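Local coordinates for sister chromatid cohesion protein (Chaetomium thermophilum, PDB 5T8V) that probably helps to load cohesin onto chromatin, as the C-terminal, HEAT-repeat part of the cohesin loader Scc2, at residues E775-M780 and G820-L825; K795-L800 and M847-A852; V814-V819 and E853-T858; D841-L846 and R882-I887. All blocks are in the same frame, centred on the assembly; numbering follows the deposited sequence.

Interaction 1: E775-M780 and G820-L825; sequences EHVILM and GSMFDL
Ser821 is the first residue of 820-825 to meet helix 775-780: its OG lies 3.9 Å from CG1 of Val777, a plain van der Waals contact of hydroxyl and methyl. Met822 follows and brings its methylene into play, with CG 3.6 Å from Val777 CG2; the two side chains slide past each other in opposite directions. Because the Met822 chain runs extended beyond CG (chi2 -154°), its sulfur passes alongside the same valine methyl and its CE ends 4.2 Å from Met780 SD. Three residues on, Leu825 reaches across, its CD2 tip to tip with Val777 CG1 at 4.0 Å. Val777 thus works as a fork: with chi1 at 54°, CG1 sits between the backbone N and the carbonyl carbon and serves Ser821 and Leu825, while CG2 serves Met822. An alanine here removes both prongs and is likely to open a gap between the Met822 and Leu825 side chains. The helix axes stand nearly perpendicular, at 82°, and pass 10.0 Å apart, which fits a contact concentrated on one valine. The pair is buried in the helical-repeat solenoid: helix 839-852 closes over it, Met822 resting on Val842 and Val845 and Met780 on Phe849, while Leu779 touches helix 723-735.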
loop_
_atom_site.group_PDB
_atom_site.type_symbol
_atom_site.label_atom_id
_atom_site.label_comp_id
_atom_site.label_asym_id
_atom_site.label_seq_id
_atom_site.Cartn_x
_atom_site.Cartn_y
_atom_site.Cartn_z
ATOM N N GLU A 775 -21.655 -28.207 -11.855
ATOM C CA GLU A 775 -21.023 -27.240 -10.966
ATOM C C GLU A 775 -21.574 -25.840 -11.205
ATOM O O GLU A 775 -21.815 -25.090 -10.253
ATOM C CB GLU A 775 -19.506 -27.265 -11.154
ATOM C CG GLU A 775 -18.733 -26.643 -10.007
ATOM C CD GLU A 775 -18.937 -27.384 -8.701
ATOM O OE1 GLU A 775 -19.440 -28.527 -8.736
ATOM O OE2 GLU A 775 -18.602 -26.821 -7.637
ATOM N N HIS A 776 -21.783 -25.470 -12.469
ATOM C CA HIS A 776 -22.385 -24.176 -12.773
ATOM C C HIS A 776 -23.733 -24.027 -12.077
ATOM O O HIS A 776 -23.952 -23.085 -11.305
ATOM C CB HIS A 776 -22.537 -24.012 -14.287
ATOM C CG HIS A 776 -21.319 -23.468 -14.965
ATOM N ND1 HIS A 776 -21.249 -22.177 -15.444
ATOM C CD2 HIS A 776 -20.124 -24.038 -15.247
ATOM C CE1 HIS A 776 -20.064 -21.976 -15.991
ATOM N NE2 HIS A 776 -19.361 -23.089 -15.884
ATOM N N VAL A 777 -24.651 -24.963 -12.332
ATOM C CA VAL A 777 -25.996 -24.855 -11.767
ATOM C C VAL A 777 -25.933 -24.806 -10.245
ATOM O O VAL A 777 -26.601 -23.983 -9.607
ATOM C CB VAL A 777 -26.892 -26.009 -12.261
ATOM C CG1 VAL A 777 -26.260 -27.358 -11.997
ATOM C CG2 VAL A 777 -28.263 -25.936 -11.605
ATOM N N ILE A 778 -25.132 -25.682 -9.637
ATOM C CA ILE A 778 -25.053 -25.703 -8.179
ATOM C C ILE A 778 -24.556 -24.360 -7.662
ATOM O O ILE A 778 -25.112 -23.796 -6.712
ATOM C CB ILE A 778 -24.163 -26.865 -7.700
ATOM C CG1 ILE A 778 -24.812 -28.204 -8.065
ATOM C CG2 ILE A 778 -23.952 -26.790 -6.185
ATOM C CD1 ILE A 778 -23.956 -29.421 -7.766
ATOM N N LEU A 779 -23.506 -23.823 -8.285
ATOM C CA LEU A 779 -22.976 -22.531 -7.859
ATOM C C LEU A 779 -24.033 -21.441 -7.973
ATOM O O LEU A 779 -24.097 -20.536 -7.129
ATOM C CB LEU A 779 -21.744 -22.167 -8.685
ATOM C CG LEU A 779 -20.479 -22.995 -8.438
ATOM C CD1 LEU A 779 -19.390 -22.582 -9.413
ATOM C CD2 LEU A 779 -19.989 -22.855 -7.005
ATOM N N MET A 780 -24.870 -21.506 -9.008
ATOM C CA MET A 780 -25.948 -20.531 -9.139
ATOM C C MET A 780 -26.952 -20.677 -8.002
ATOM O O MET A 780 -27.328 -19.689 -7.360
ATOM C CB MET A 780 -26.637 -20.692 -10.493
ATOM C CG MET A 780 -25.732 -20.413 -11.679
ATOM S SD MET A 780 -26.603 -20.492 -13.250
ATOM C CE MET A 780 -27.573 -18.998 -13.162
ATOM N N GLY A 820 -32.336 -26.762 -18.507
ATOM C CA GLY A 820 -32.541 -28.185 -18.704
ATOM C C GLY A 820 -31.814 -29.033 -17.683
ATOM O O GLY A 820 -32.298 -30.099 -17.296
ATOM N N SER A 821 -30.643 -28.578 -17.232
ATOM C CA SER A 821 -29.952 -29.274 -16.154
ATOM C C SER A 821 -30.730 -29.152 -14.849
ATOM O O SER A 821 -31.015 -30.157 -14.190
ATOM C CB SER A 821 -28.537 -28.721 -15.993
ATOM O OG SER A 821 -27.833 -29.415 -14.978
ATOM N N MET A 822 -31.098 -27.924 -14.473
ATOM C CA MET A 822 -31.854 -27.717 -13.241
ATOM C C MET A 822 -33.059 -28.646 -13.179
ATOM O O MET A 822 -33.340 -29.242 -12.133
ATOM C CB MET A 822 -32.305 -26.260 -13.133
ATOM C CG MET A 822 -31.229 -25.241 -13.445
ATOM S SD MET A 822 -31.502 -23.652 -12.647
ATOM C CE MET A 822 -30.239 -22.657 -13.435
ATOM N N PHE A 823 -33.785 -28.784 -14.292
ATOM C CA PHE A 823 -34.876 -29.752 -14.326
ATOM C C PHE A 823 -34.352 -31.179 -14.286
ATOM O O PHE A 823 -34.999 -32.060 -13.706
ATOM C CB PHE A 823 -35.738 -29.541 -15.570
ATOM C CG PHE A 823 -36.647 -28.351 -15.483
ATOM C CD1 PHE A 823 -37.807 -28.405 -14.729
ATOM C CD2 PHE A 823 -36.348 -27.183 -16.161
ATOM C CE1 PHE A 823 -38.649 -27.313 -14.648
ATOM C CE2 PHE A 823 -37.184 -26.089 -16.084
ATOM C CZ PHE A 823 -38.337 -26.153 -15.327
ATOM N N ASP A 824 -33.191 -31.430 -14.895
ATOM C CA ASP A 824 -32.591 -32.757 -14.824
ATOM C C ASP A 824 -32.190 -33.106 -13.396
ATOM O O ASP A 824 -32.131 -34.289 -13.042
ATOM C CB ASP A 824 -31.379 -32.833 -15.756
ATOM C CG ASP A 824 -30.783 -34.225 -15.824
ATOM O OD1 ASP A 824 -31.538 -35.206 -15.661
ATOM O OD2 ASP A 824 -29.557 -34.335 -16.045
ATOM N N LEU A 825 -31.915 -32.098 -12.568
ATOM C CA LEU A 825 -31.630 -32.318 -11.156
ATOM C C LEU A 825 -32.888 -32.559 -10.331
ATOM O O LEU A 825 -32.776 -32.873 -9.141
ATOM C CB LEU A 825 -30.865 -31.122 -10.579
ATOM C CG LEU A 825 -29.345 -31.119 -10.766
ATOM C CD1 LEU A 825 -28.954 -31.138 -12.237
ATOM C CD2 LEU A 825 -28.736 -29.908 -10.074
#

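Interaction 2: K795-L800 and M847-A852; sequences KVLQAL and MIFAKA
Leu797 and Phe849 form the tight part of this contact, crossing at about a right angle. The CD1 methyl of Leu797 stands over the centre of the Phe849 ring, 3.5 Å from its centroid and 5° off the ring normal, a CH-pi contact from directly above one face. Leu797 CD2 reaches the outer part of the ring near CE2, while further down the same side chain Leu797 CB rests 3.6 Å from Ala852 CB. Cys815 of helix 808-824 and Phe757 also touch Leu797, so this half belongs to the interior. The other half faces solvent and is looser. Gln798, extended beyond CG, runs alongside the last turn of helix 847-852, its CG 3.6 Å from Ala852 O. Its OE1 receives a bond from Lys795 NZ at 2.7 Å, one turn back on its own helix; the donor stands 38° out of the carbonyl plane. Lys795 NZ and Lys851 NZ come within 5.1 Å of each other; the amide oxygen may partly stabilise the Lys795 ammonium beside this like charge, and Asp794, which touches Lys851, may help offset it. A leucine in place of Gln798 would probably leave Lys795 NZ without this acceptor and its ammonium group freer to swing. With axes 37° apart in direction and 9.0 Å apart at closest approach, and with an apolar inner row under a charged outer edge, the arrangement is that of helices stacked in an alpha-solenoid of the HEAT-repeat class.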
loop_
_atom_site.group_PDB
_atom_site.type_symbol
_atom_site.label_atom_id
_atom_site.label_comp_id
_atom_site.label_asym_id
_atom_site.label_seq_id
_atom_site.Cartn_x
_atom_site.Cartn_y
_atom_site.Cartn_z
ATOM N N LYS A 795 -32.250 -9.113 -14.314
ATOM C CA LYS A 795 -31.843 -8.077 -15.256
ATOM C C LYS A 795 -30.506 -8.382 -15.922
ATOM O O LYS A 795 -30.242 -7.864 -17.012
ATOM C CB LYS A 795 -31.789 -6.720 -14.552
ATOM C CG LYS A 795 -33.166 -6.124 -14.288
ATOM C CD LYS A 795 -33.831 -5.634 -15.576
ATOM C CE LYS A 795 -35.346 -5.570 -15.442
ATOM N NZ LYS A 795 -35.974 -6.925 -15.441
ATOM N N VAL A 796 -29.658 -9.207 -15.304
ATOM C CA VAL A 796 -28.444 -9.657 -15.979
ATOM C C VAL A 796 -28.801 -10.578 -17.138
ATOM O O VAL A 796 -28.287 -10.430 -18.254
ATOM C CB VAL A 796 -27.495 -10.351 -14.984
ATOM C CG1 VAL A 796 -26.250 -10.873 -15.698
ATOM C CG2 VAL A 796 -27.095 -9.397 -13.871
ATOM N N LEU A 797 -29.688 -11.545 -16.889
ATOM C CA LEU A 797 -30.102 -12.460 -17.947
ATOM C C LEU A 797 -30.814 -11.719 -19.072
ATOM O O LEU A 797 -30.654 -12.064 -20.248
ATOM C CB LEU A 797 -31.005 -13.553 -17.372
ATOM C CG LEU A 797 -30.299 -14.740 -16.716
ATOM C CD1 LEU A 797 -31.297 -15.590 -15.948
ATOM C CD2 LEU A 797 -29.576 -15.582 -17.759
ATOM N N GLN A 798 -31.610 -10.702 -18.734
ATOM C CA GLN A 798 -32.304 -9.948 -19.773
ATOM C C GLN A 798 -31.339 -9.060 -20.548
ATOM O O GLN A 798 -31.434 -8.957 -21.777
ATOM C CB GLN A 798 -33.432 -9.122 -19.159
ATOM C CG GLN A 798 -34.717 -9.910 -18.973
ATOM C CD GLN A 798 -35.815 -9.097 -18.325
ATOM O OE1 GLN A 798 -35.589 -7.974 -17.872
ATOM N NE2 GLN A 798 -37.017 -9.661 -18.277
ATOM N N ALA A 799 -30.401 -8.413 -19.854
ATOM C CA ALA A 799 -29.370 -7.639 -20.533
ATOM C C ALA A 799 -28.403 -8.517 -21.316
ATOM O O ALA A 799 -27.628 -7.990 -22.122
ATOM C CB ALA A 799 -28.591 -6.798 -19.521
ATOM N N LEU A 800 -28.430 -9.831 -21.101
ATOM C CA LEU A 800 -27.532 -10.763 -21.771
ATOM C C LEU A 800 -28.175 -11.439 -22.975
ATOM O O LEU A 800 -27.523 -11.594 -24.011
ATOM C CB LEU A 800 -27.061 -11.829 -20.775
ATOM C CG LEU A 800 -25.868 -12.719 -21.137
ATOM C CD1 LEU A 800 -25.279 -13.292 -19.862
ATOM C CD2 LEU A 800 -26.246 -13.852 -22.078
ATOM N N MET A 847 -37.152 -19.960 -11.184
ATOM C CA MET A 847 -38.172 -18.918 -11.159
ATOM C C MET A 847 -37.692 -17.666 -11.886
ATOM O O MET A 847 -38.328 -17.191 -12.835
ATOM C CB MET A 847 -38.517 -18.610 -9.701
ATOM C CG MET A 847 -39.620 -17.602 -9.473
ATOM S SD MET A 847 -39.826 -17.343 -7.700
ATOM C CE MET A 847 -41.221 -16.228 -7.659
ATOM N N ILE A 848 -36.557 -17.119 -11.447
ATOM C CA ILE A 848 -36.035 -15.895 -12.046
ATOM C C ILE A 848 -35.599 -16.130 -13.486
ATOM O O ILE A 848 -35.647 -15.209 -14.311
ATOM C CB ILE A 848 -34.888 -15.331 -11.186
ATOM C CG1 ILE A 848 -33.793 -16.386 -10.981
ATOM C CG2 ILE A 848 -35.446 -14.830 -9.857
ATOM C CD1 ILE A 848 -32.706 -15.985 -10.008
ATOM N N PHE A 849 -35.183 -17.352 -13.825
ATOM C CA PHE A 849 -34.909 -17.662 -15.226
ATOM C C PHE A 849 -36.170 -17.531 -16.070
ATOM O O PHE A 849 -36.170 -16.864 -17.111
ATOM C CB PHE A 849 -34.326 -19.067 -15.353
ATOM C CG PHE A 849 -32.838 -19.086 -15.498
ATOM C CD1 PHE A 849 -32.022 -19.067 -14.381
ATOM C CD2 PHE A 849 -32.252 -19.114 -16.752
ATOM C CE1 PHE A 849 -30.656 -19.080 -14.510
ATOM C CE2 PHE A 849 -30.881 -19.129 -16.889
ATOM C CZ PHE A 849 -30.081 -19.111 -15.766
ATOM N N ALA A 850 -37.259 -18.171 -15.637
ATOM C CA ALA A 850 -38.518 -18.057 -16.360
ATOM C C ALA A 850 -38.967 -16.605 -16.456
ATOM O O ALA A 850 -39.542 -16.190 -17.469
ATOM C CB ALA A 850 -39.589 -18.908 -15.682
ATOM N N LYS A 851 -38.712 -15.813 -15.411
ATOM C CA LYS A 851 -39.022 -14.389 -15.485
ATOM C C LYS A 851 -38.185 -13.702 -16.558
ATOM O O LYS A 851 -38.685 -12.834 -17.283
ATOM C CB LYS A 851 -38.795 -13.734 -14.121
ATOM C CG LYS A 851 -38.589 -12.219 -14.152
ATOM C CD LYS A 851 -39.777 -11.475 -14.753
ATOM C CE LYS A 851 -39.464 -9.993 -14.909
ATOM N NZ LYS A 851 -40.516 -9.264 -15.671
ATOM N N ALA A 852 -36.913 -14.084 -16.683
ATOM C CA ALA A 852 -36.025 -13.399 -17.617
ATOM C C ALA A 852 -36.355 -13.756 -19.061
ATOM O O ALA A 852 -36.502 -12.870 -19.912
ATOM C CB ALA A 852 -34.570 -13.741 -17.300
#

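Interaction 3: V814-V819 and E853-T858; sequences VCRKLV and EASLFT
Leu856 carries most of the apolar packing here, its isobutyl end turned in against helix 814-819. Both its methyls touch Cys815 CB, CD2 at 3.8 Å and CD1 at 3.9 Å, and CD2 also lies against the backbone of Arg816. On the next turn, Val819 CG2 meets Leu856 CB more loosely, at 4.3 Å. The loop after helix 839-852 comes so close that the CA atoms of Arg816 and Leu856 are 4.8 Å apart. A CH-pi contact follows: Val819 CG1 sits over one face of the Phe857 ring, 3.8 Å from the centroid and 19° off its normal, shifted toward the CE2 rim. The CB of Phe857 points away from the helix, but with CG placed beside the backbone N (chi1 -66°) the ring turns back to receive the methyl. The polar contribution is slight. Arg816, bent at chi3, swings its guanidinium round to Ser855, where NH2 makes a weak, long bond to the carbonyl O at 3.5 Å; this oxygen approaches the edge of the guanidinium, near its plane. Within the loop, Phe857 N bonds to Ala854 O at 3.0 Å and gives the chain a compact turn. Leu801 of helix 791-801 also touches Cys815 and Leu856, and Phe857 reaches Leu846 and Ala850 of helix 839-852. The chemistry implies that burial of Leu856 and Phe857, rather than the weak arginine bond, chiefly holds this interhelical loop against helix 808-824.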
loop_
_atom_site.group_PDB
_atom_site.type_symbol
_atom_site.label_atom_id
_atom_site.label_comp_id
_atom_site.label_asym_id
_atom_site.label_seq_id
_atom_site.Cartn_x
_atom_site.Cartn_y
_atom_site.Cartn_z
ATOM N N VAL A 814 -26.813 -22.039 -24.004
ATOM C CA VAL A 814 -26.138 -22.391 -22.758
ATOM C C VAL A 814 -27.080 -22.184 -21.580
ATOM O O VAL A 814 -27.068 -22.957 -20.614
ATOM C CB VAL A 814 -24.832 -21.588 -22.598
ATOM C CG1 VAL A 814 -25.101 -20.173 -22.082
ATOM C CG2 VAL A 814 -23.865 -22.325 -21.680
ATOM N N CYS A 815 -27.911 -21.140 -21.640
ATOM C CA CYS A 815 -28.967 -20.980 -20.647
ATOM C C CYS A 815 -30.040 -22.045 -20.823
ATOM O O CYS A 815 -30.614 -22.527 -19.840
ATOM C CB CYS A 815 -29.579 -19.584 -20.745
ATOM S SG CYS A 815 -28.469 -18.241 -20.273
ATOM N N ARG A 816 -30.324 -22.429 -22.070
ATOM C CA ARG A 816 -31.288 -23.499 -22.297
ATOM C C ARG A 816 -30.831 -24.793 -21.638
ATOM O O ARG A 816 -31.630 -25.489 -21.003
ATOM C CB ARG A 816 -31.505 -23.707 -23.797
ATOM C CG ARG A 816 -32.384 -24.907 -24.132
ATOM C CD ARG A 816 -32.830 -24.911 -25.586
ATOM N NE ARG A 816 -33.801 -23.850 -25.869
ATOM C CZ ARG A 816 -33.583 -22.785 -26.640
ATOM N NH1 ARG A 816 -32.416 -22.606 -27.247
ATOM N NH2 ARG A 816 -34.549 -21.893 -26.815
ATOM N N LYS A 817 -29.547 -25.130 -21.772
ATOM C CA LYS A 817 -29.036 -26.353 -21.167
ATOM C C LYS A 817 -28.776 -26.203 -19.674
ATOM O O LYS A 817 -28.759 -27.211 -18.960
ATOM C CB LYS A 817 -27.760 -26.803 -21.882
ATOM C CG LYS A 817 -28.014 -27.288 -23.306
ATOM C CD LYS A 817 -26.921 -28.228 -23.805
ATOM C CE LYS A 817 -25.710 -27.471 -24.328
ATOM N NZ LYS A 817 -26.012 -26.721 -25.580
ATOM N N LEU A 818 -28.576 -24.977 -19.185
ATOM C CA LEU A 818 -28.552 -24.757 -17.743
ATOM C C LEU A 818 -29.917 -25.053 -17.135
ATOM O O LEU A 818 -30.034 -25.860 -16.205
ATOM C CB LEU A 818 -28.127 -23.320 -17.433
ATOM C CG LEU A 818 -26.624 -23.034 -17.418
ATOM C CD1 LEU A 818 -26.375 -21.535 -17.373
ATOM C CD2 LEU A 818 -25.952 -23.716 -16.234
ATOM N N VAL A 819 -30.965 -24.411 -17.657
ATOM C CA VAL A 819 -32.328 -24.702 -17.215
ATOM C C VAL A 819 -32.608 -26.195 -17.331
ATOM O O VAL A 819 -33.063 -26.842 -16.378
ATOM C CB VAL A 819 -33.339 -23.873 -18.030
ATOM C CG1 VAL A 819 -34.776 -24.275 -17.702
ATOM C CG2 VAL A 819 -33.129 -22.383 -17.775
ATOM N N GLU A 853 -36.468 -15.050 -19.362
ATOM C CA GLU A 853 -36.710 -15.489 -20.734
ATOM C C GLU A 853 -37.371 -16.858 -20.687
ATOM O O GLU A 853 -36.706 -17.856 -20.392
ATOM C CB GLU A 853 -35.406 -15.531 -21.523
ATOM C CG GLU A 853 -35.563 -15.983 -22.964
ATOM C CD GLU A 853 -36.442 -15.052 -23.777
ATOM O OE1 GLU A 853 -36.468 -13.842 -23.471
ATOM O OE2 GLU A 853 -37.109 -15.532 -24.719
ATOM N N ALA A 854 -38.670 -16.902 -20.988
ATOM C CA ALA A 854 -39.418 -18.152 -20.949
ATOM C C ALA A 854 -39.125 -19.059 -22.136
ATOM O O ALA A 854 -39.422 -20.257 -22.071
ATOM C CB ALA A 854 -40.916 -17.861 -20.897
ATOM N N SER A 855 -38.553 -18.521 -23.217
ATOM C CA SER A 855 -38.225 -19.336 -24.381
ATOM C C SER A 855 -37.338 -20.524 -24.030
ATOM O O SER A 855 -37.320 -21.511 -24.773
ATOM C CB SER A 855 -37.531 -18.475 -25.439
ATOM O OG SER A 855 -36.990 -19.278 -26.472
ATOM N N LEU A 856 -36.608 -20.454 -22.916
ATOM C CA LEU A 856 -35.665 -21.506 -22.559
ATOM C C LEU A 856 -36.354 -22.760 -22.037
ATOM O O LEU A 856 -35.717 -23.817 -21.974
ATOM C CB LEU A 856 -34.685 -20.982 -21.509
ATOM C CG LEU A 856 -33.888 -19.744 -21.925
ATOM C CD1 LEU A 856 -33.389 -18.989 -20.707
ATOM C CD2 LEU A 856 -32.727 -20.138 -22.819
ATOM N N PHE A 857 -37.628 -22.671 -21.668
ATOM C CA PHE A 857 -38.338 -23.780 -21.054
ATOM C C PHE A 857 -39.131 -24.557 -22.097
ATOM O O PHE A 857 -39.520 -24.020 -23.137
ATOM C CB PHE A 857 -39.276 -23.277 -19.953
ATOM C CG PHE A 857 -38.558 -22.682 -18.772
ATOM C CD1 PHE A 857 -37.964 -21.434 -18.861
ATOM C CD2 PHE A 857 -38.482 -23.368 -17.571
ATOM C CE1 PHE A 857 -37.303 -20.886 -17.779
ATOM C CE2 PHE A 857 -37.823 -22.823 -16.486
ATOM C CZ PHE A 857 -37.233 -21.580 -16.590
ATOM N N THR A 858 -39.367 -25.835 -21.805
ATOM C CA THR A 858 -40.132 -26.717 -22.673
ATOM C C THR A 858 -41.290 -27.329 -21.894
ATOM O O THR A 858 -41.287 -27.367 -20.660
ATOM C CB THR A 858 -39.253 -27.831 -23.260
ATOM O OG1 THR A 858 -38.828 -28.717 -22.215
ATOM C CG2 THR A 858 -38.029 -27.245 -23.948
#

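Interaction 4: D841-L846 and R882-I887; sequences DVLQVL and RAVVVI
At Leu843 and Ala883 the two helices run closest, CA to CA 6.1 Å, and a turn further on Leu846 and Ile887 face each other with CA atoms 7.6 Å apart. The axes diverge by 30° in direction and approach to 9.1 Å, a roughly parallel pairing of two helices in the HEAT-repeat solenoid. The small side chain of Ala883 is consistent with this close approach: it points at helix 841-846 and its CB abuts Leu843 CB at 3.9 Å. Gln844 folds its amide round so that OE1 comes 4.2 Å from the same methyl, a peripheral touch. The two methyls of Leu843 each meet a partner on the other helix, CD1 near Val884 CG1 at 4.3 Å and CD2 near the end of Ile887. All of these contacts are apolar except the amide's touch. Beyond the pair, Val842 and Val845 look to helix 808-824 through Met822, while Arg882 pairs with Asp924 of helix 919-935 in a salt bridge, so each helix also packs on a further helix of the array. Ile887 closes the far end. Its CG1 lies beside the backbone N (chi1 -67°), and the extended second torsion (168°) carries CD1 across to the leucines, where the methyl rests 4.3 Å from Leu843 CD2 and 4.1 Å from Leu846 CB.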
loop_
_atom_site.group_PDB
_atom_site.type_symbol
_atom_site.label_atom_id
_atom_site.label_comp_id
_atom_site.label_asym_id
_atom_site.label_seq_id
_atom_site.Cartn_x
_atom_site.Cartn_y
_atom_site.Cartn_z
ATOM N N ASP A 841 -34.470 -24.794 -3.524
ATOM C CA ASP A 841 -33.428 -23.839 -3.886
ATOM C C ASP A 841 -33.201 -23.793 -5.392
ATOM O O ASP A 841 -32.884 -22.731 -5.937
ATOM C CB ASP A 841 -32.131 -24.192 -3.160
ATOM C CG ASP A 841 -32.273 -24.128 -1.653
ATOM O OD1 ASP A 841 -33.121 -23.346 -1.171
ATOM O OD2 ASP A 841 -31.537 -24.854 -0.950
ATOM N N VAL A 842 -33.345 -24.928 -6.079
ATOM C CA VAL A 842 -33.229 -24.933 -7.535
ATOM C C VAL A 842 -34.389 -24.168 -8.159
ATOM O O VAL A 842 -34.210 -23.402 -9.116
ATOM C CB VAL A 842 -33.160 -26.379 -8.059
ATOM C CG1 VAL A 842 -33.118 -26.401 -9.583
ATOM C CG2 VAL A 842 -31.946 -27.098 -7.486
ATOM N N LEU A 843 -35.597 -24.364 -7.636
ATOM C CA LEU A 843 -36.753 -23.667 -8.176
ATOM C C LEU A 843 -36.681 -22.168 -7.932
ATOM O O LEU A 843 -37.305 -21.405 -8.676
ATOM C CB LEU A 843 -38.034 -24.243 -7.576
ATOM C CG LEU A 843 -38.272 -25.709 -7.948
ATOM C CD1 LEU A 843 -39.355 -26.302 -7.076
ATOM C CD2 LEU A 843 -38.639 -25.845 -9.417
ATOM N N GLN A 844 -35.933 -21.724 -6.919
ATOM C CA GLN A 844 -35.778 -20.287 -6.726
ATOM C C GLN A 844 -35.017 -19.639 -7.878
ATOM O O GLN A 844 -35.293 -18.485 -8.224
ATOM C CB GLN A 844 -35.078 -20.000 -5.396
ATOM C CG GLN A 844 -35.989 -20.131 -4.184
ATOM C CD GLN A 844 -37.219 -19.247 -4.286
ATOM O OE1 GLN A 844 -38.338 -19.736 -4.438
ATOM N NE2 GLN A 844 -37.014 -17.936 -4.216
ATOM N N VAL A 845 -34.073 -20.355 -8.484
ATOM C CA VAL A 845 -33.339 -19.819 -9.630
ATOM C C VAL A 845 -34.086 -20.085 -10.934
ATOM O O VAL A 845 -34.105 -19.235 -11.830
ATOM C CB VAL A 845 -31.901 -20.386 -9.669
ATOM C CG1 VAL A 845 -31.892 -21.897 -9.615
ATOM C CG2 VAL A 845 -31.157 -19.902 -10.912
ATOM N N LEU A 846 -34.715 -21.256 -11.065
ATOM C CA LEU A 846 -35.568 -21.490 -12.226
ATOM C C LEU A 846 -36.659 -20.434 -12.327
ATOM O O LEU A 846 -37.049 -20.044 -13.434
ATOM C CB LEU A 846 -36.190 -22.885 -12.153
ATOM C CG LEU A 846 -35.307 -24.048 -12.604
ATOM C CD1 LEU A 846 -35.968 -25.378 -12.280
ATOM C CD2 LEU A 846 -35.024 -23.946 -14.095
ATOM N N ARG A 882 -45.193 -21.041 -4.835
ATOM C CA ARG A 882 -45.097 -19.788 -5.574
ATOM C C ARG A 882 -44.143 -19.928 -6.753
ATOM O O ARG A 882 -44.404 -19.402 -7.843
ATOM C CB ARG A 882 -44.651 -18.659 -4.646
ATOM C CG ARG A 882 -44.978 -17.270 -5.180
ATOM C CD ARG A 882 -44.666 -16.182 -4.162
ATOM N NE ARG A 882 -43.371 -15.550 -4.407
ATOM C CZ ARG A 882 -43.183 -14.464 -5.155
ATOM N NH1 ARG A 882 -41.961 -13.972 -5.311
ATOM N NH2 ARG A 882 -44.210 -13.865 -5.748
ATOM N N ALA A 883 -43.038 -20.651 -6.559
ATOM C CA ALA A 883 -42.090 -20.863 -7.646
ATOM C C ALA A 883 -42.765 -21.525 -8.840
ATOM O O ALA A 883 -42.695 -21.018 -9.965
ATOM C CB ALA A 883 -40.912 -21.704 -7.158
ATOM N N VAL A 884 -43.438 -22.657 -8.615
ATOM C CA VAL A 884 -43.999 -23.400 -9.741
ATOM C C VAL A 884 -45.133 -22.617 -10.394
ATOM O O VAL A 884 -45.242 -22.579 -11.626
ATOM C CB VAL A 884 -44.454 -24.806 -9.301
ATOM C CG1 VAL A 884 -43.275 -25.590 -8.740
ATOM C CG2 VAL A 884 -45.583 -24.736 -8.285
ATOM N N VAL A 885 -45.993 -21.977 -9.595
ATOM C CA VAL A 885 -47.096 -21.234 -10.202
ATOM C C VAL A 885 -46.567 -20.051 -11.001
ATOM O O VAL A 885 -47.156 -19.670 -12.018
ATOM C CB VAL A 885 -48.118 -20.777 -9.143
ATOM C CG1 VAL A 885 -48.692 -21.976 -8.404
ATOM C CG2 VAL A 885 -47.488 -19.802 -8.173
ATOM N N VAL A 886 -45.456 -19.451 -10.566
ATOM C CA VAL A 886 -44.866 -18.361 -11.337
ATOM C C VAL A 886 -44.224 -18.897 -12.610
ATOM O O VAL A 886 -44.263 -18.246 -13.663
ATOM C CB VAL A 886 -43.858 -17.581 -10.473
ATOM C CG1 VAL A 886 -42.996 -16.659 -11.332
ATOM C CG2 VAL A 886 -44.600 -16.769 -9.423
ATOM N N ILE A 887 -43.623 -20.084 -12.542
ATOM C CA ILE A 887 -43.013 -20.667 -13.730
ATOM C C ILE A 887 -44.079 -21.000 -14.765
ATOM O O ILE A 887 -43.869 -20.814 -15.970
ATOM C CB ILE A 887 -42.174 -21.901 -13.350
ATOM C CG1 ILE A 887 -40.963 -21.471 -12.517
ATOM C CG2 ILE A 887 -41.702 -22.645 -14.603
ATOM C CD1 ILE A 887 -40.222 -22.615 -11.856
#

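Overall arrangement
The four contacts cluster on one side of the chain's centre, with neighbouring centres about 10 to 16 Å apart, and involve helices 773-786, 791-801, 808-824, 839-852 and 878-891, with the loop at 853-858. Interactions 1 and 3 share helix 808-824; interactions 2 and 4 share helix 839-852. Along the chain the segments of interaction 1 alternate with those of 2 and 3, and those of 4 with 2 and 3, whereas interaction 1 closes before interaction 4 opens. Phe849 touches Met780 and Met822 of interaction 1 and Val819 of interaction 3, making one continuous hydrophobic interior. Such interlocking contacts join neighbouring helices of the helical-repeat solenoid of Scc2.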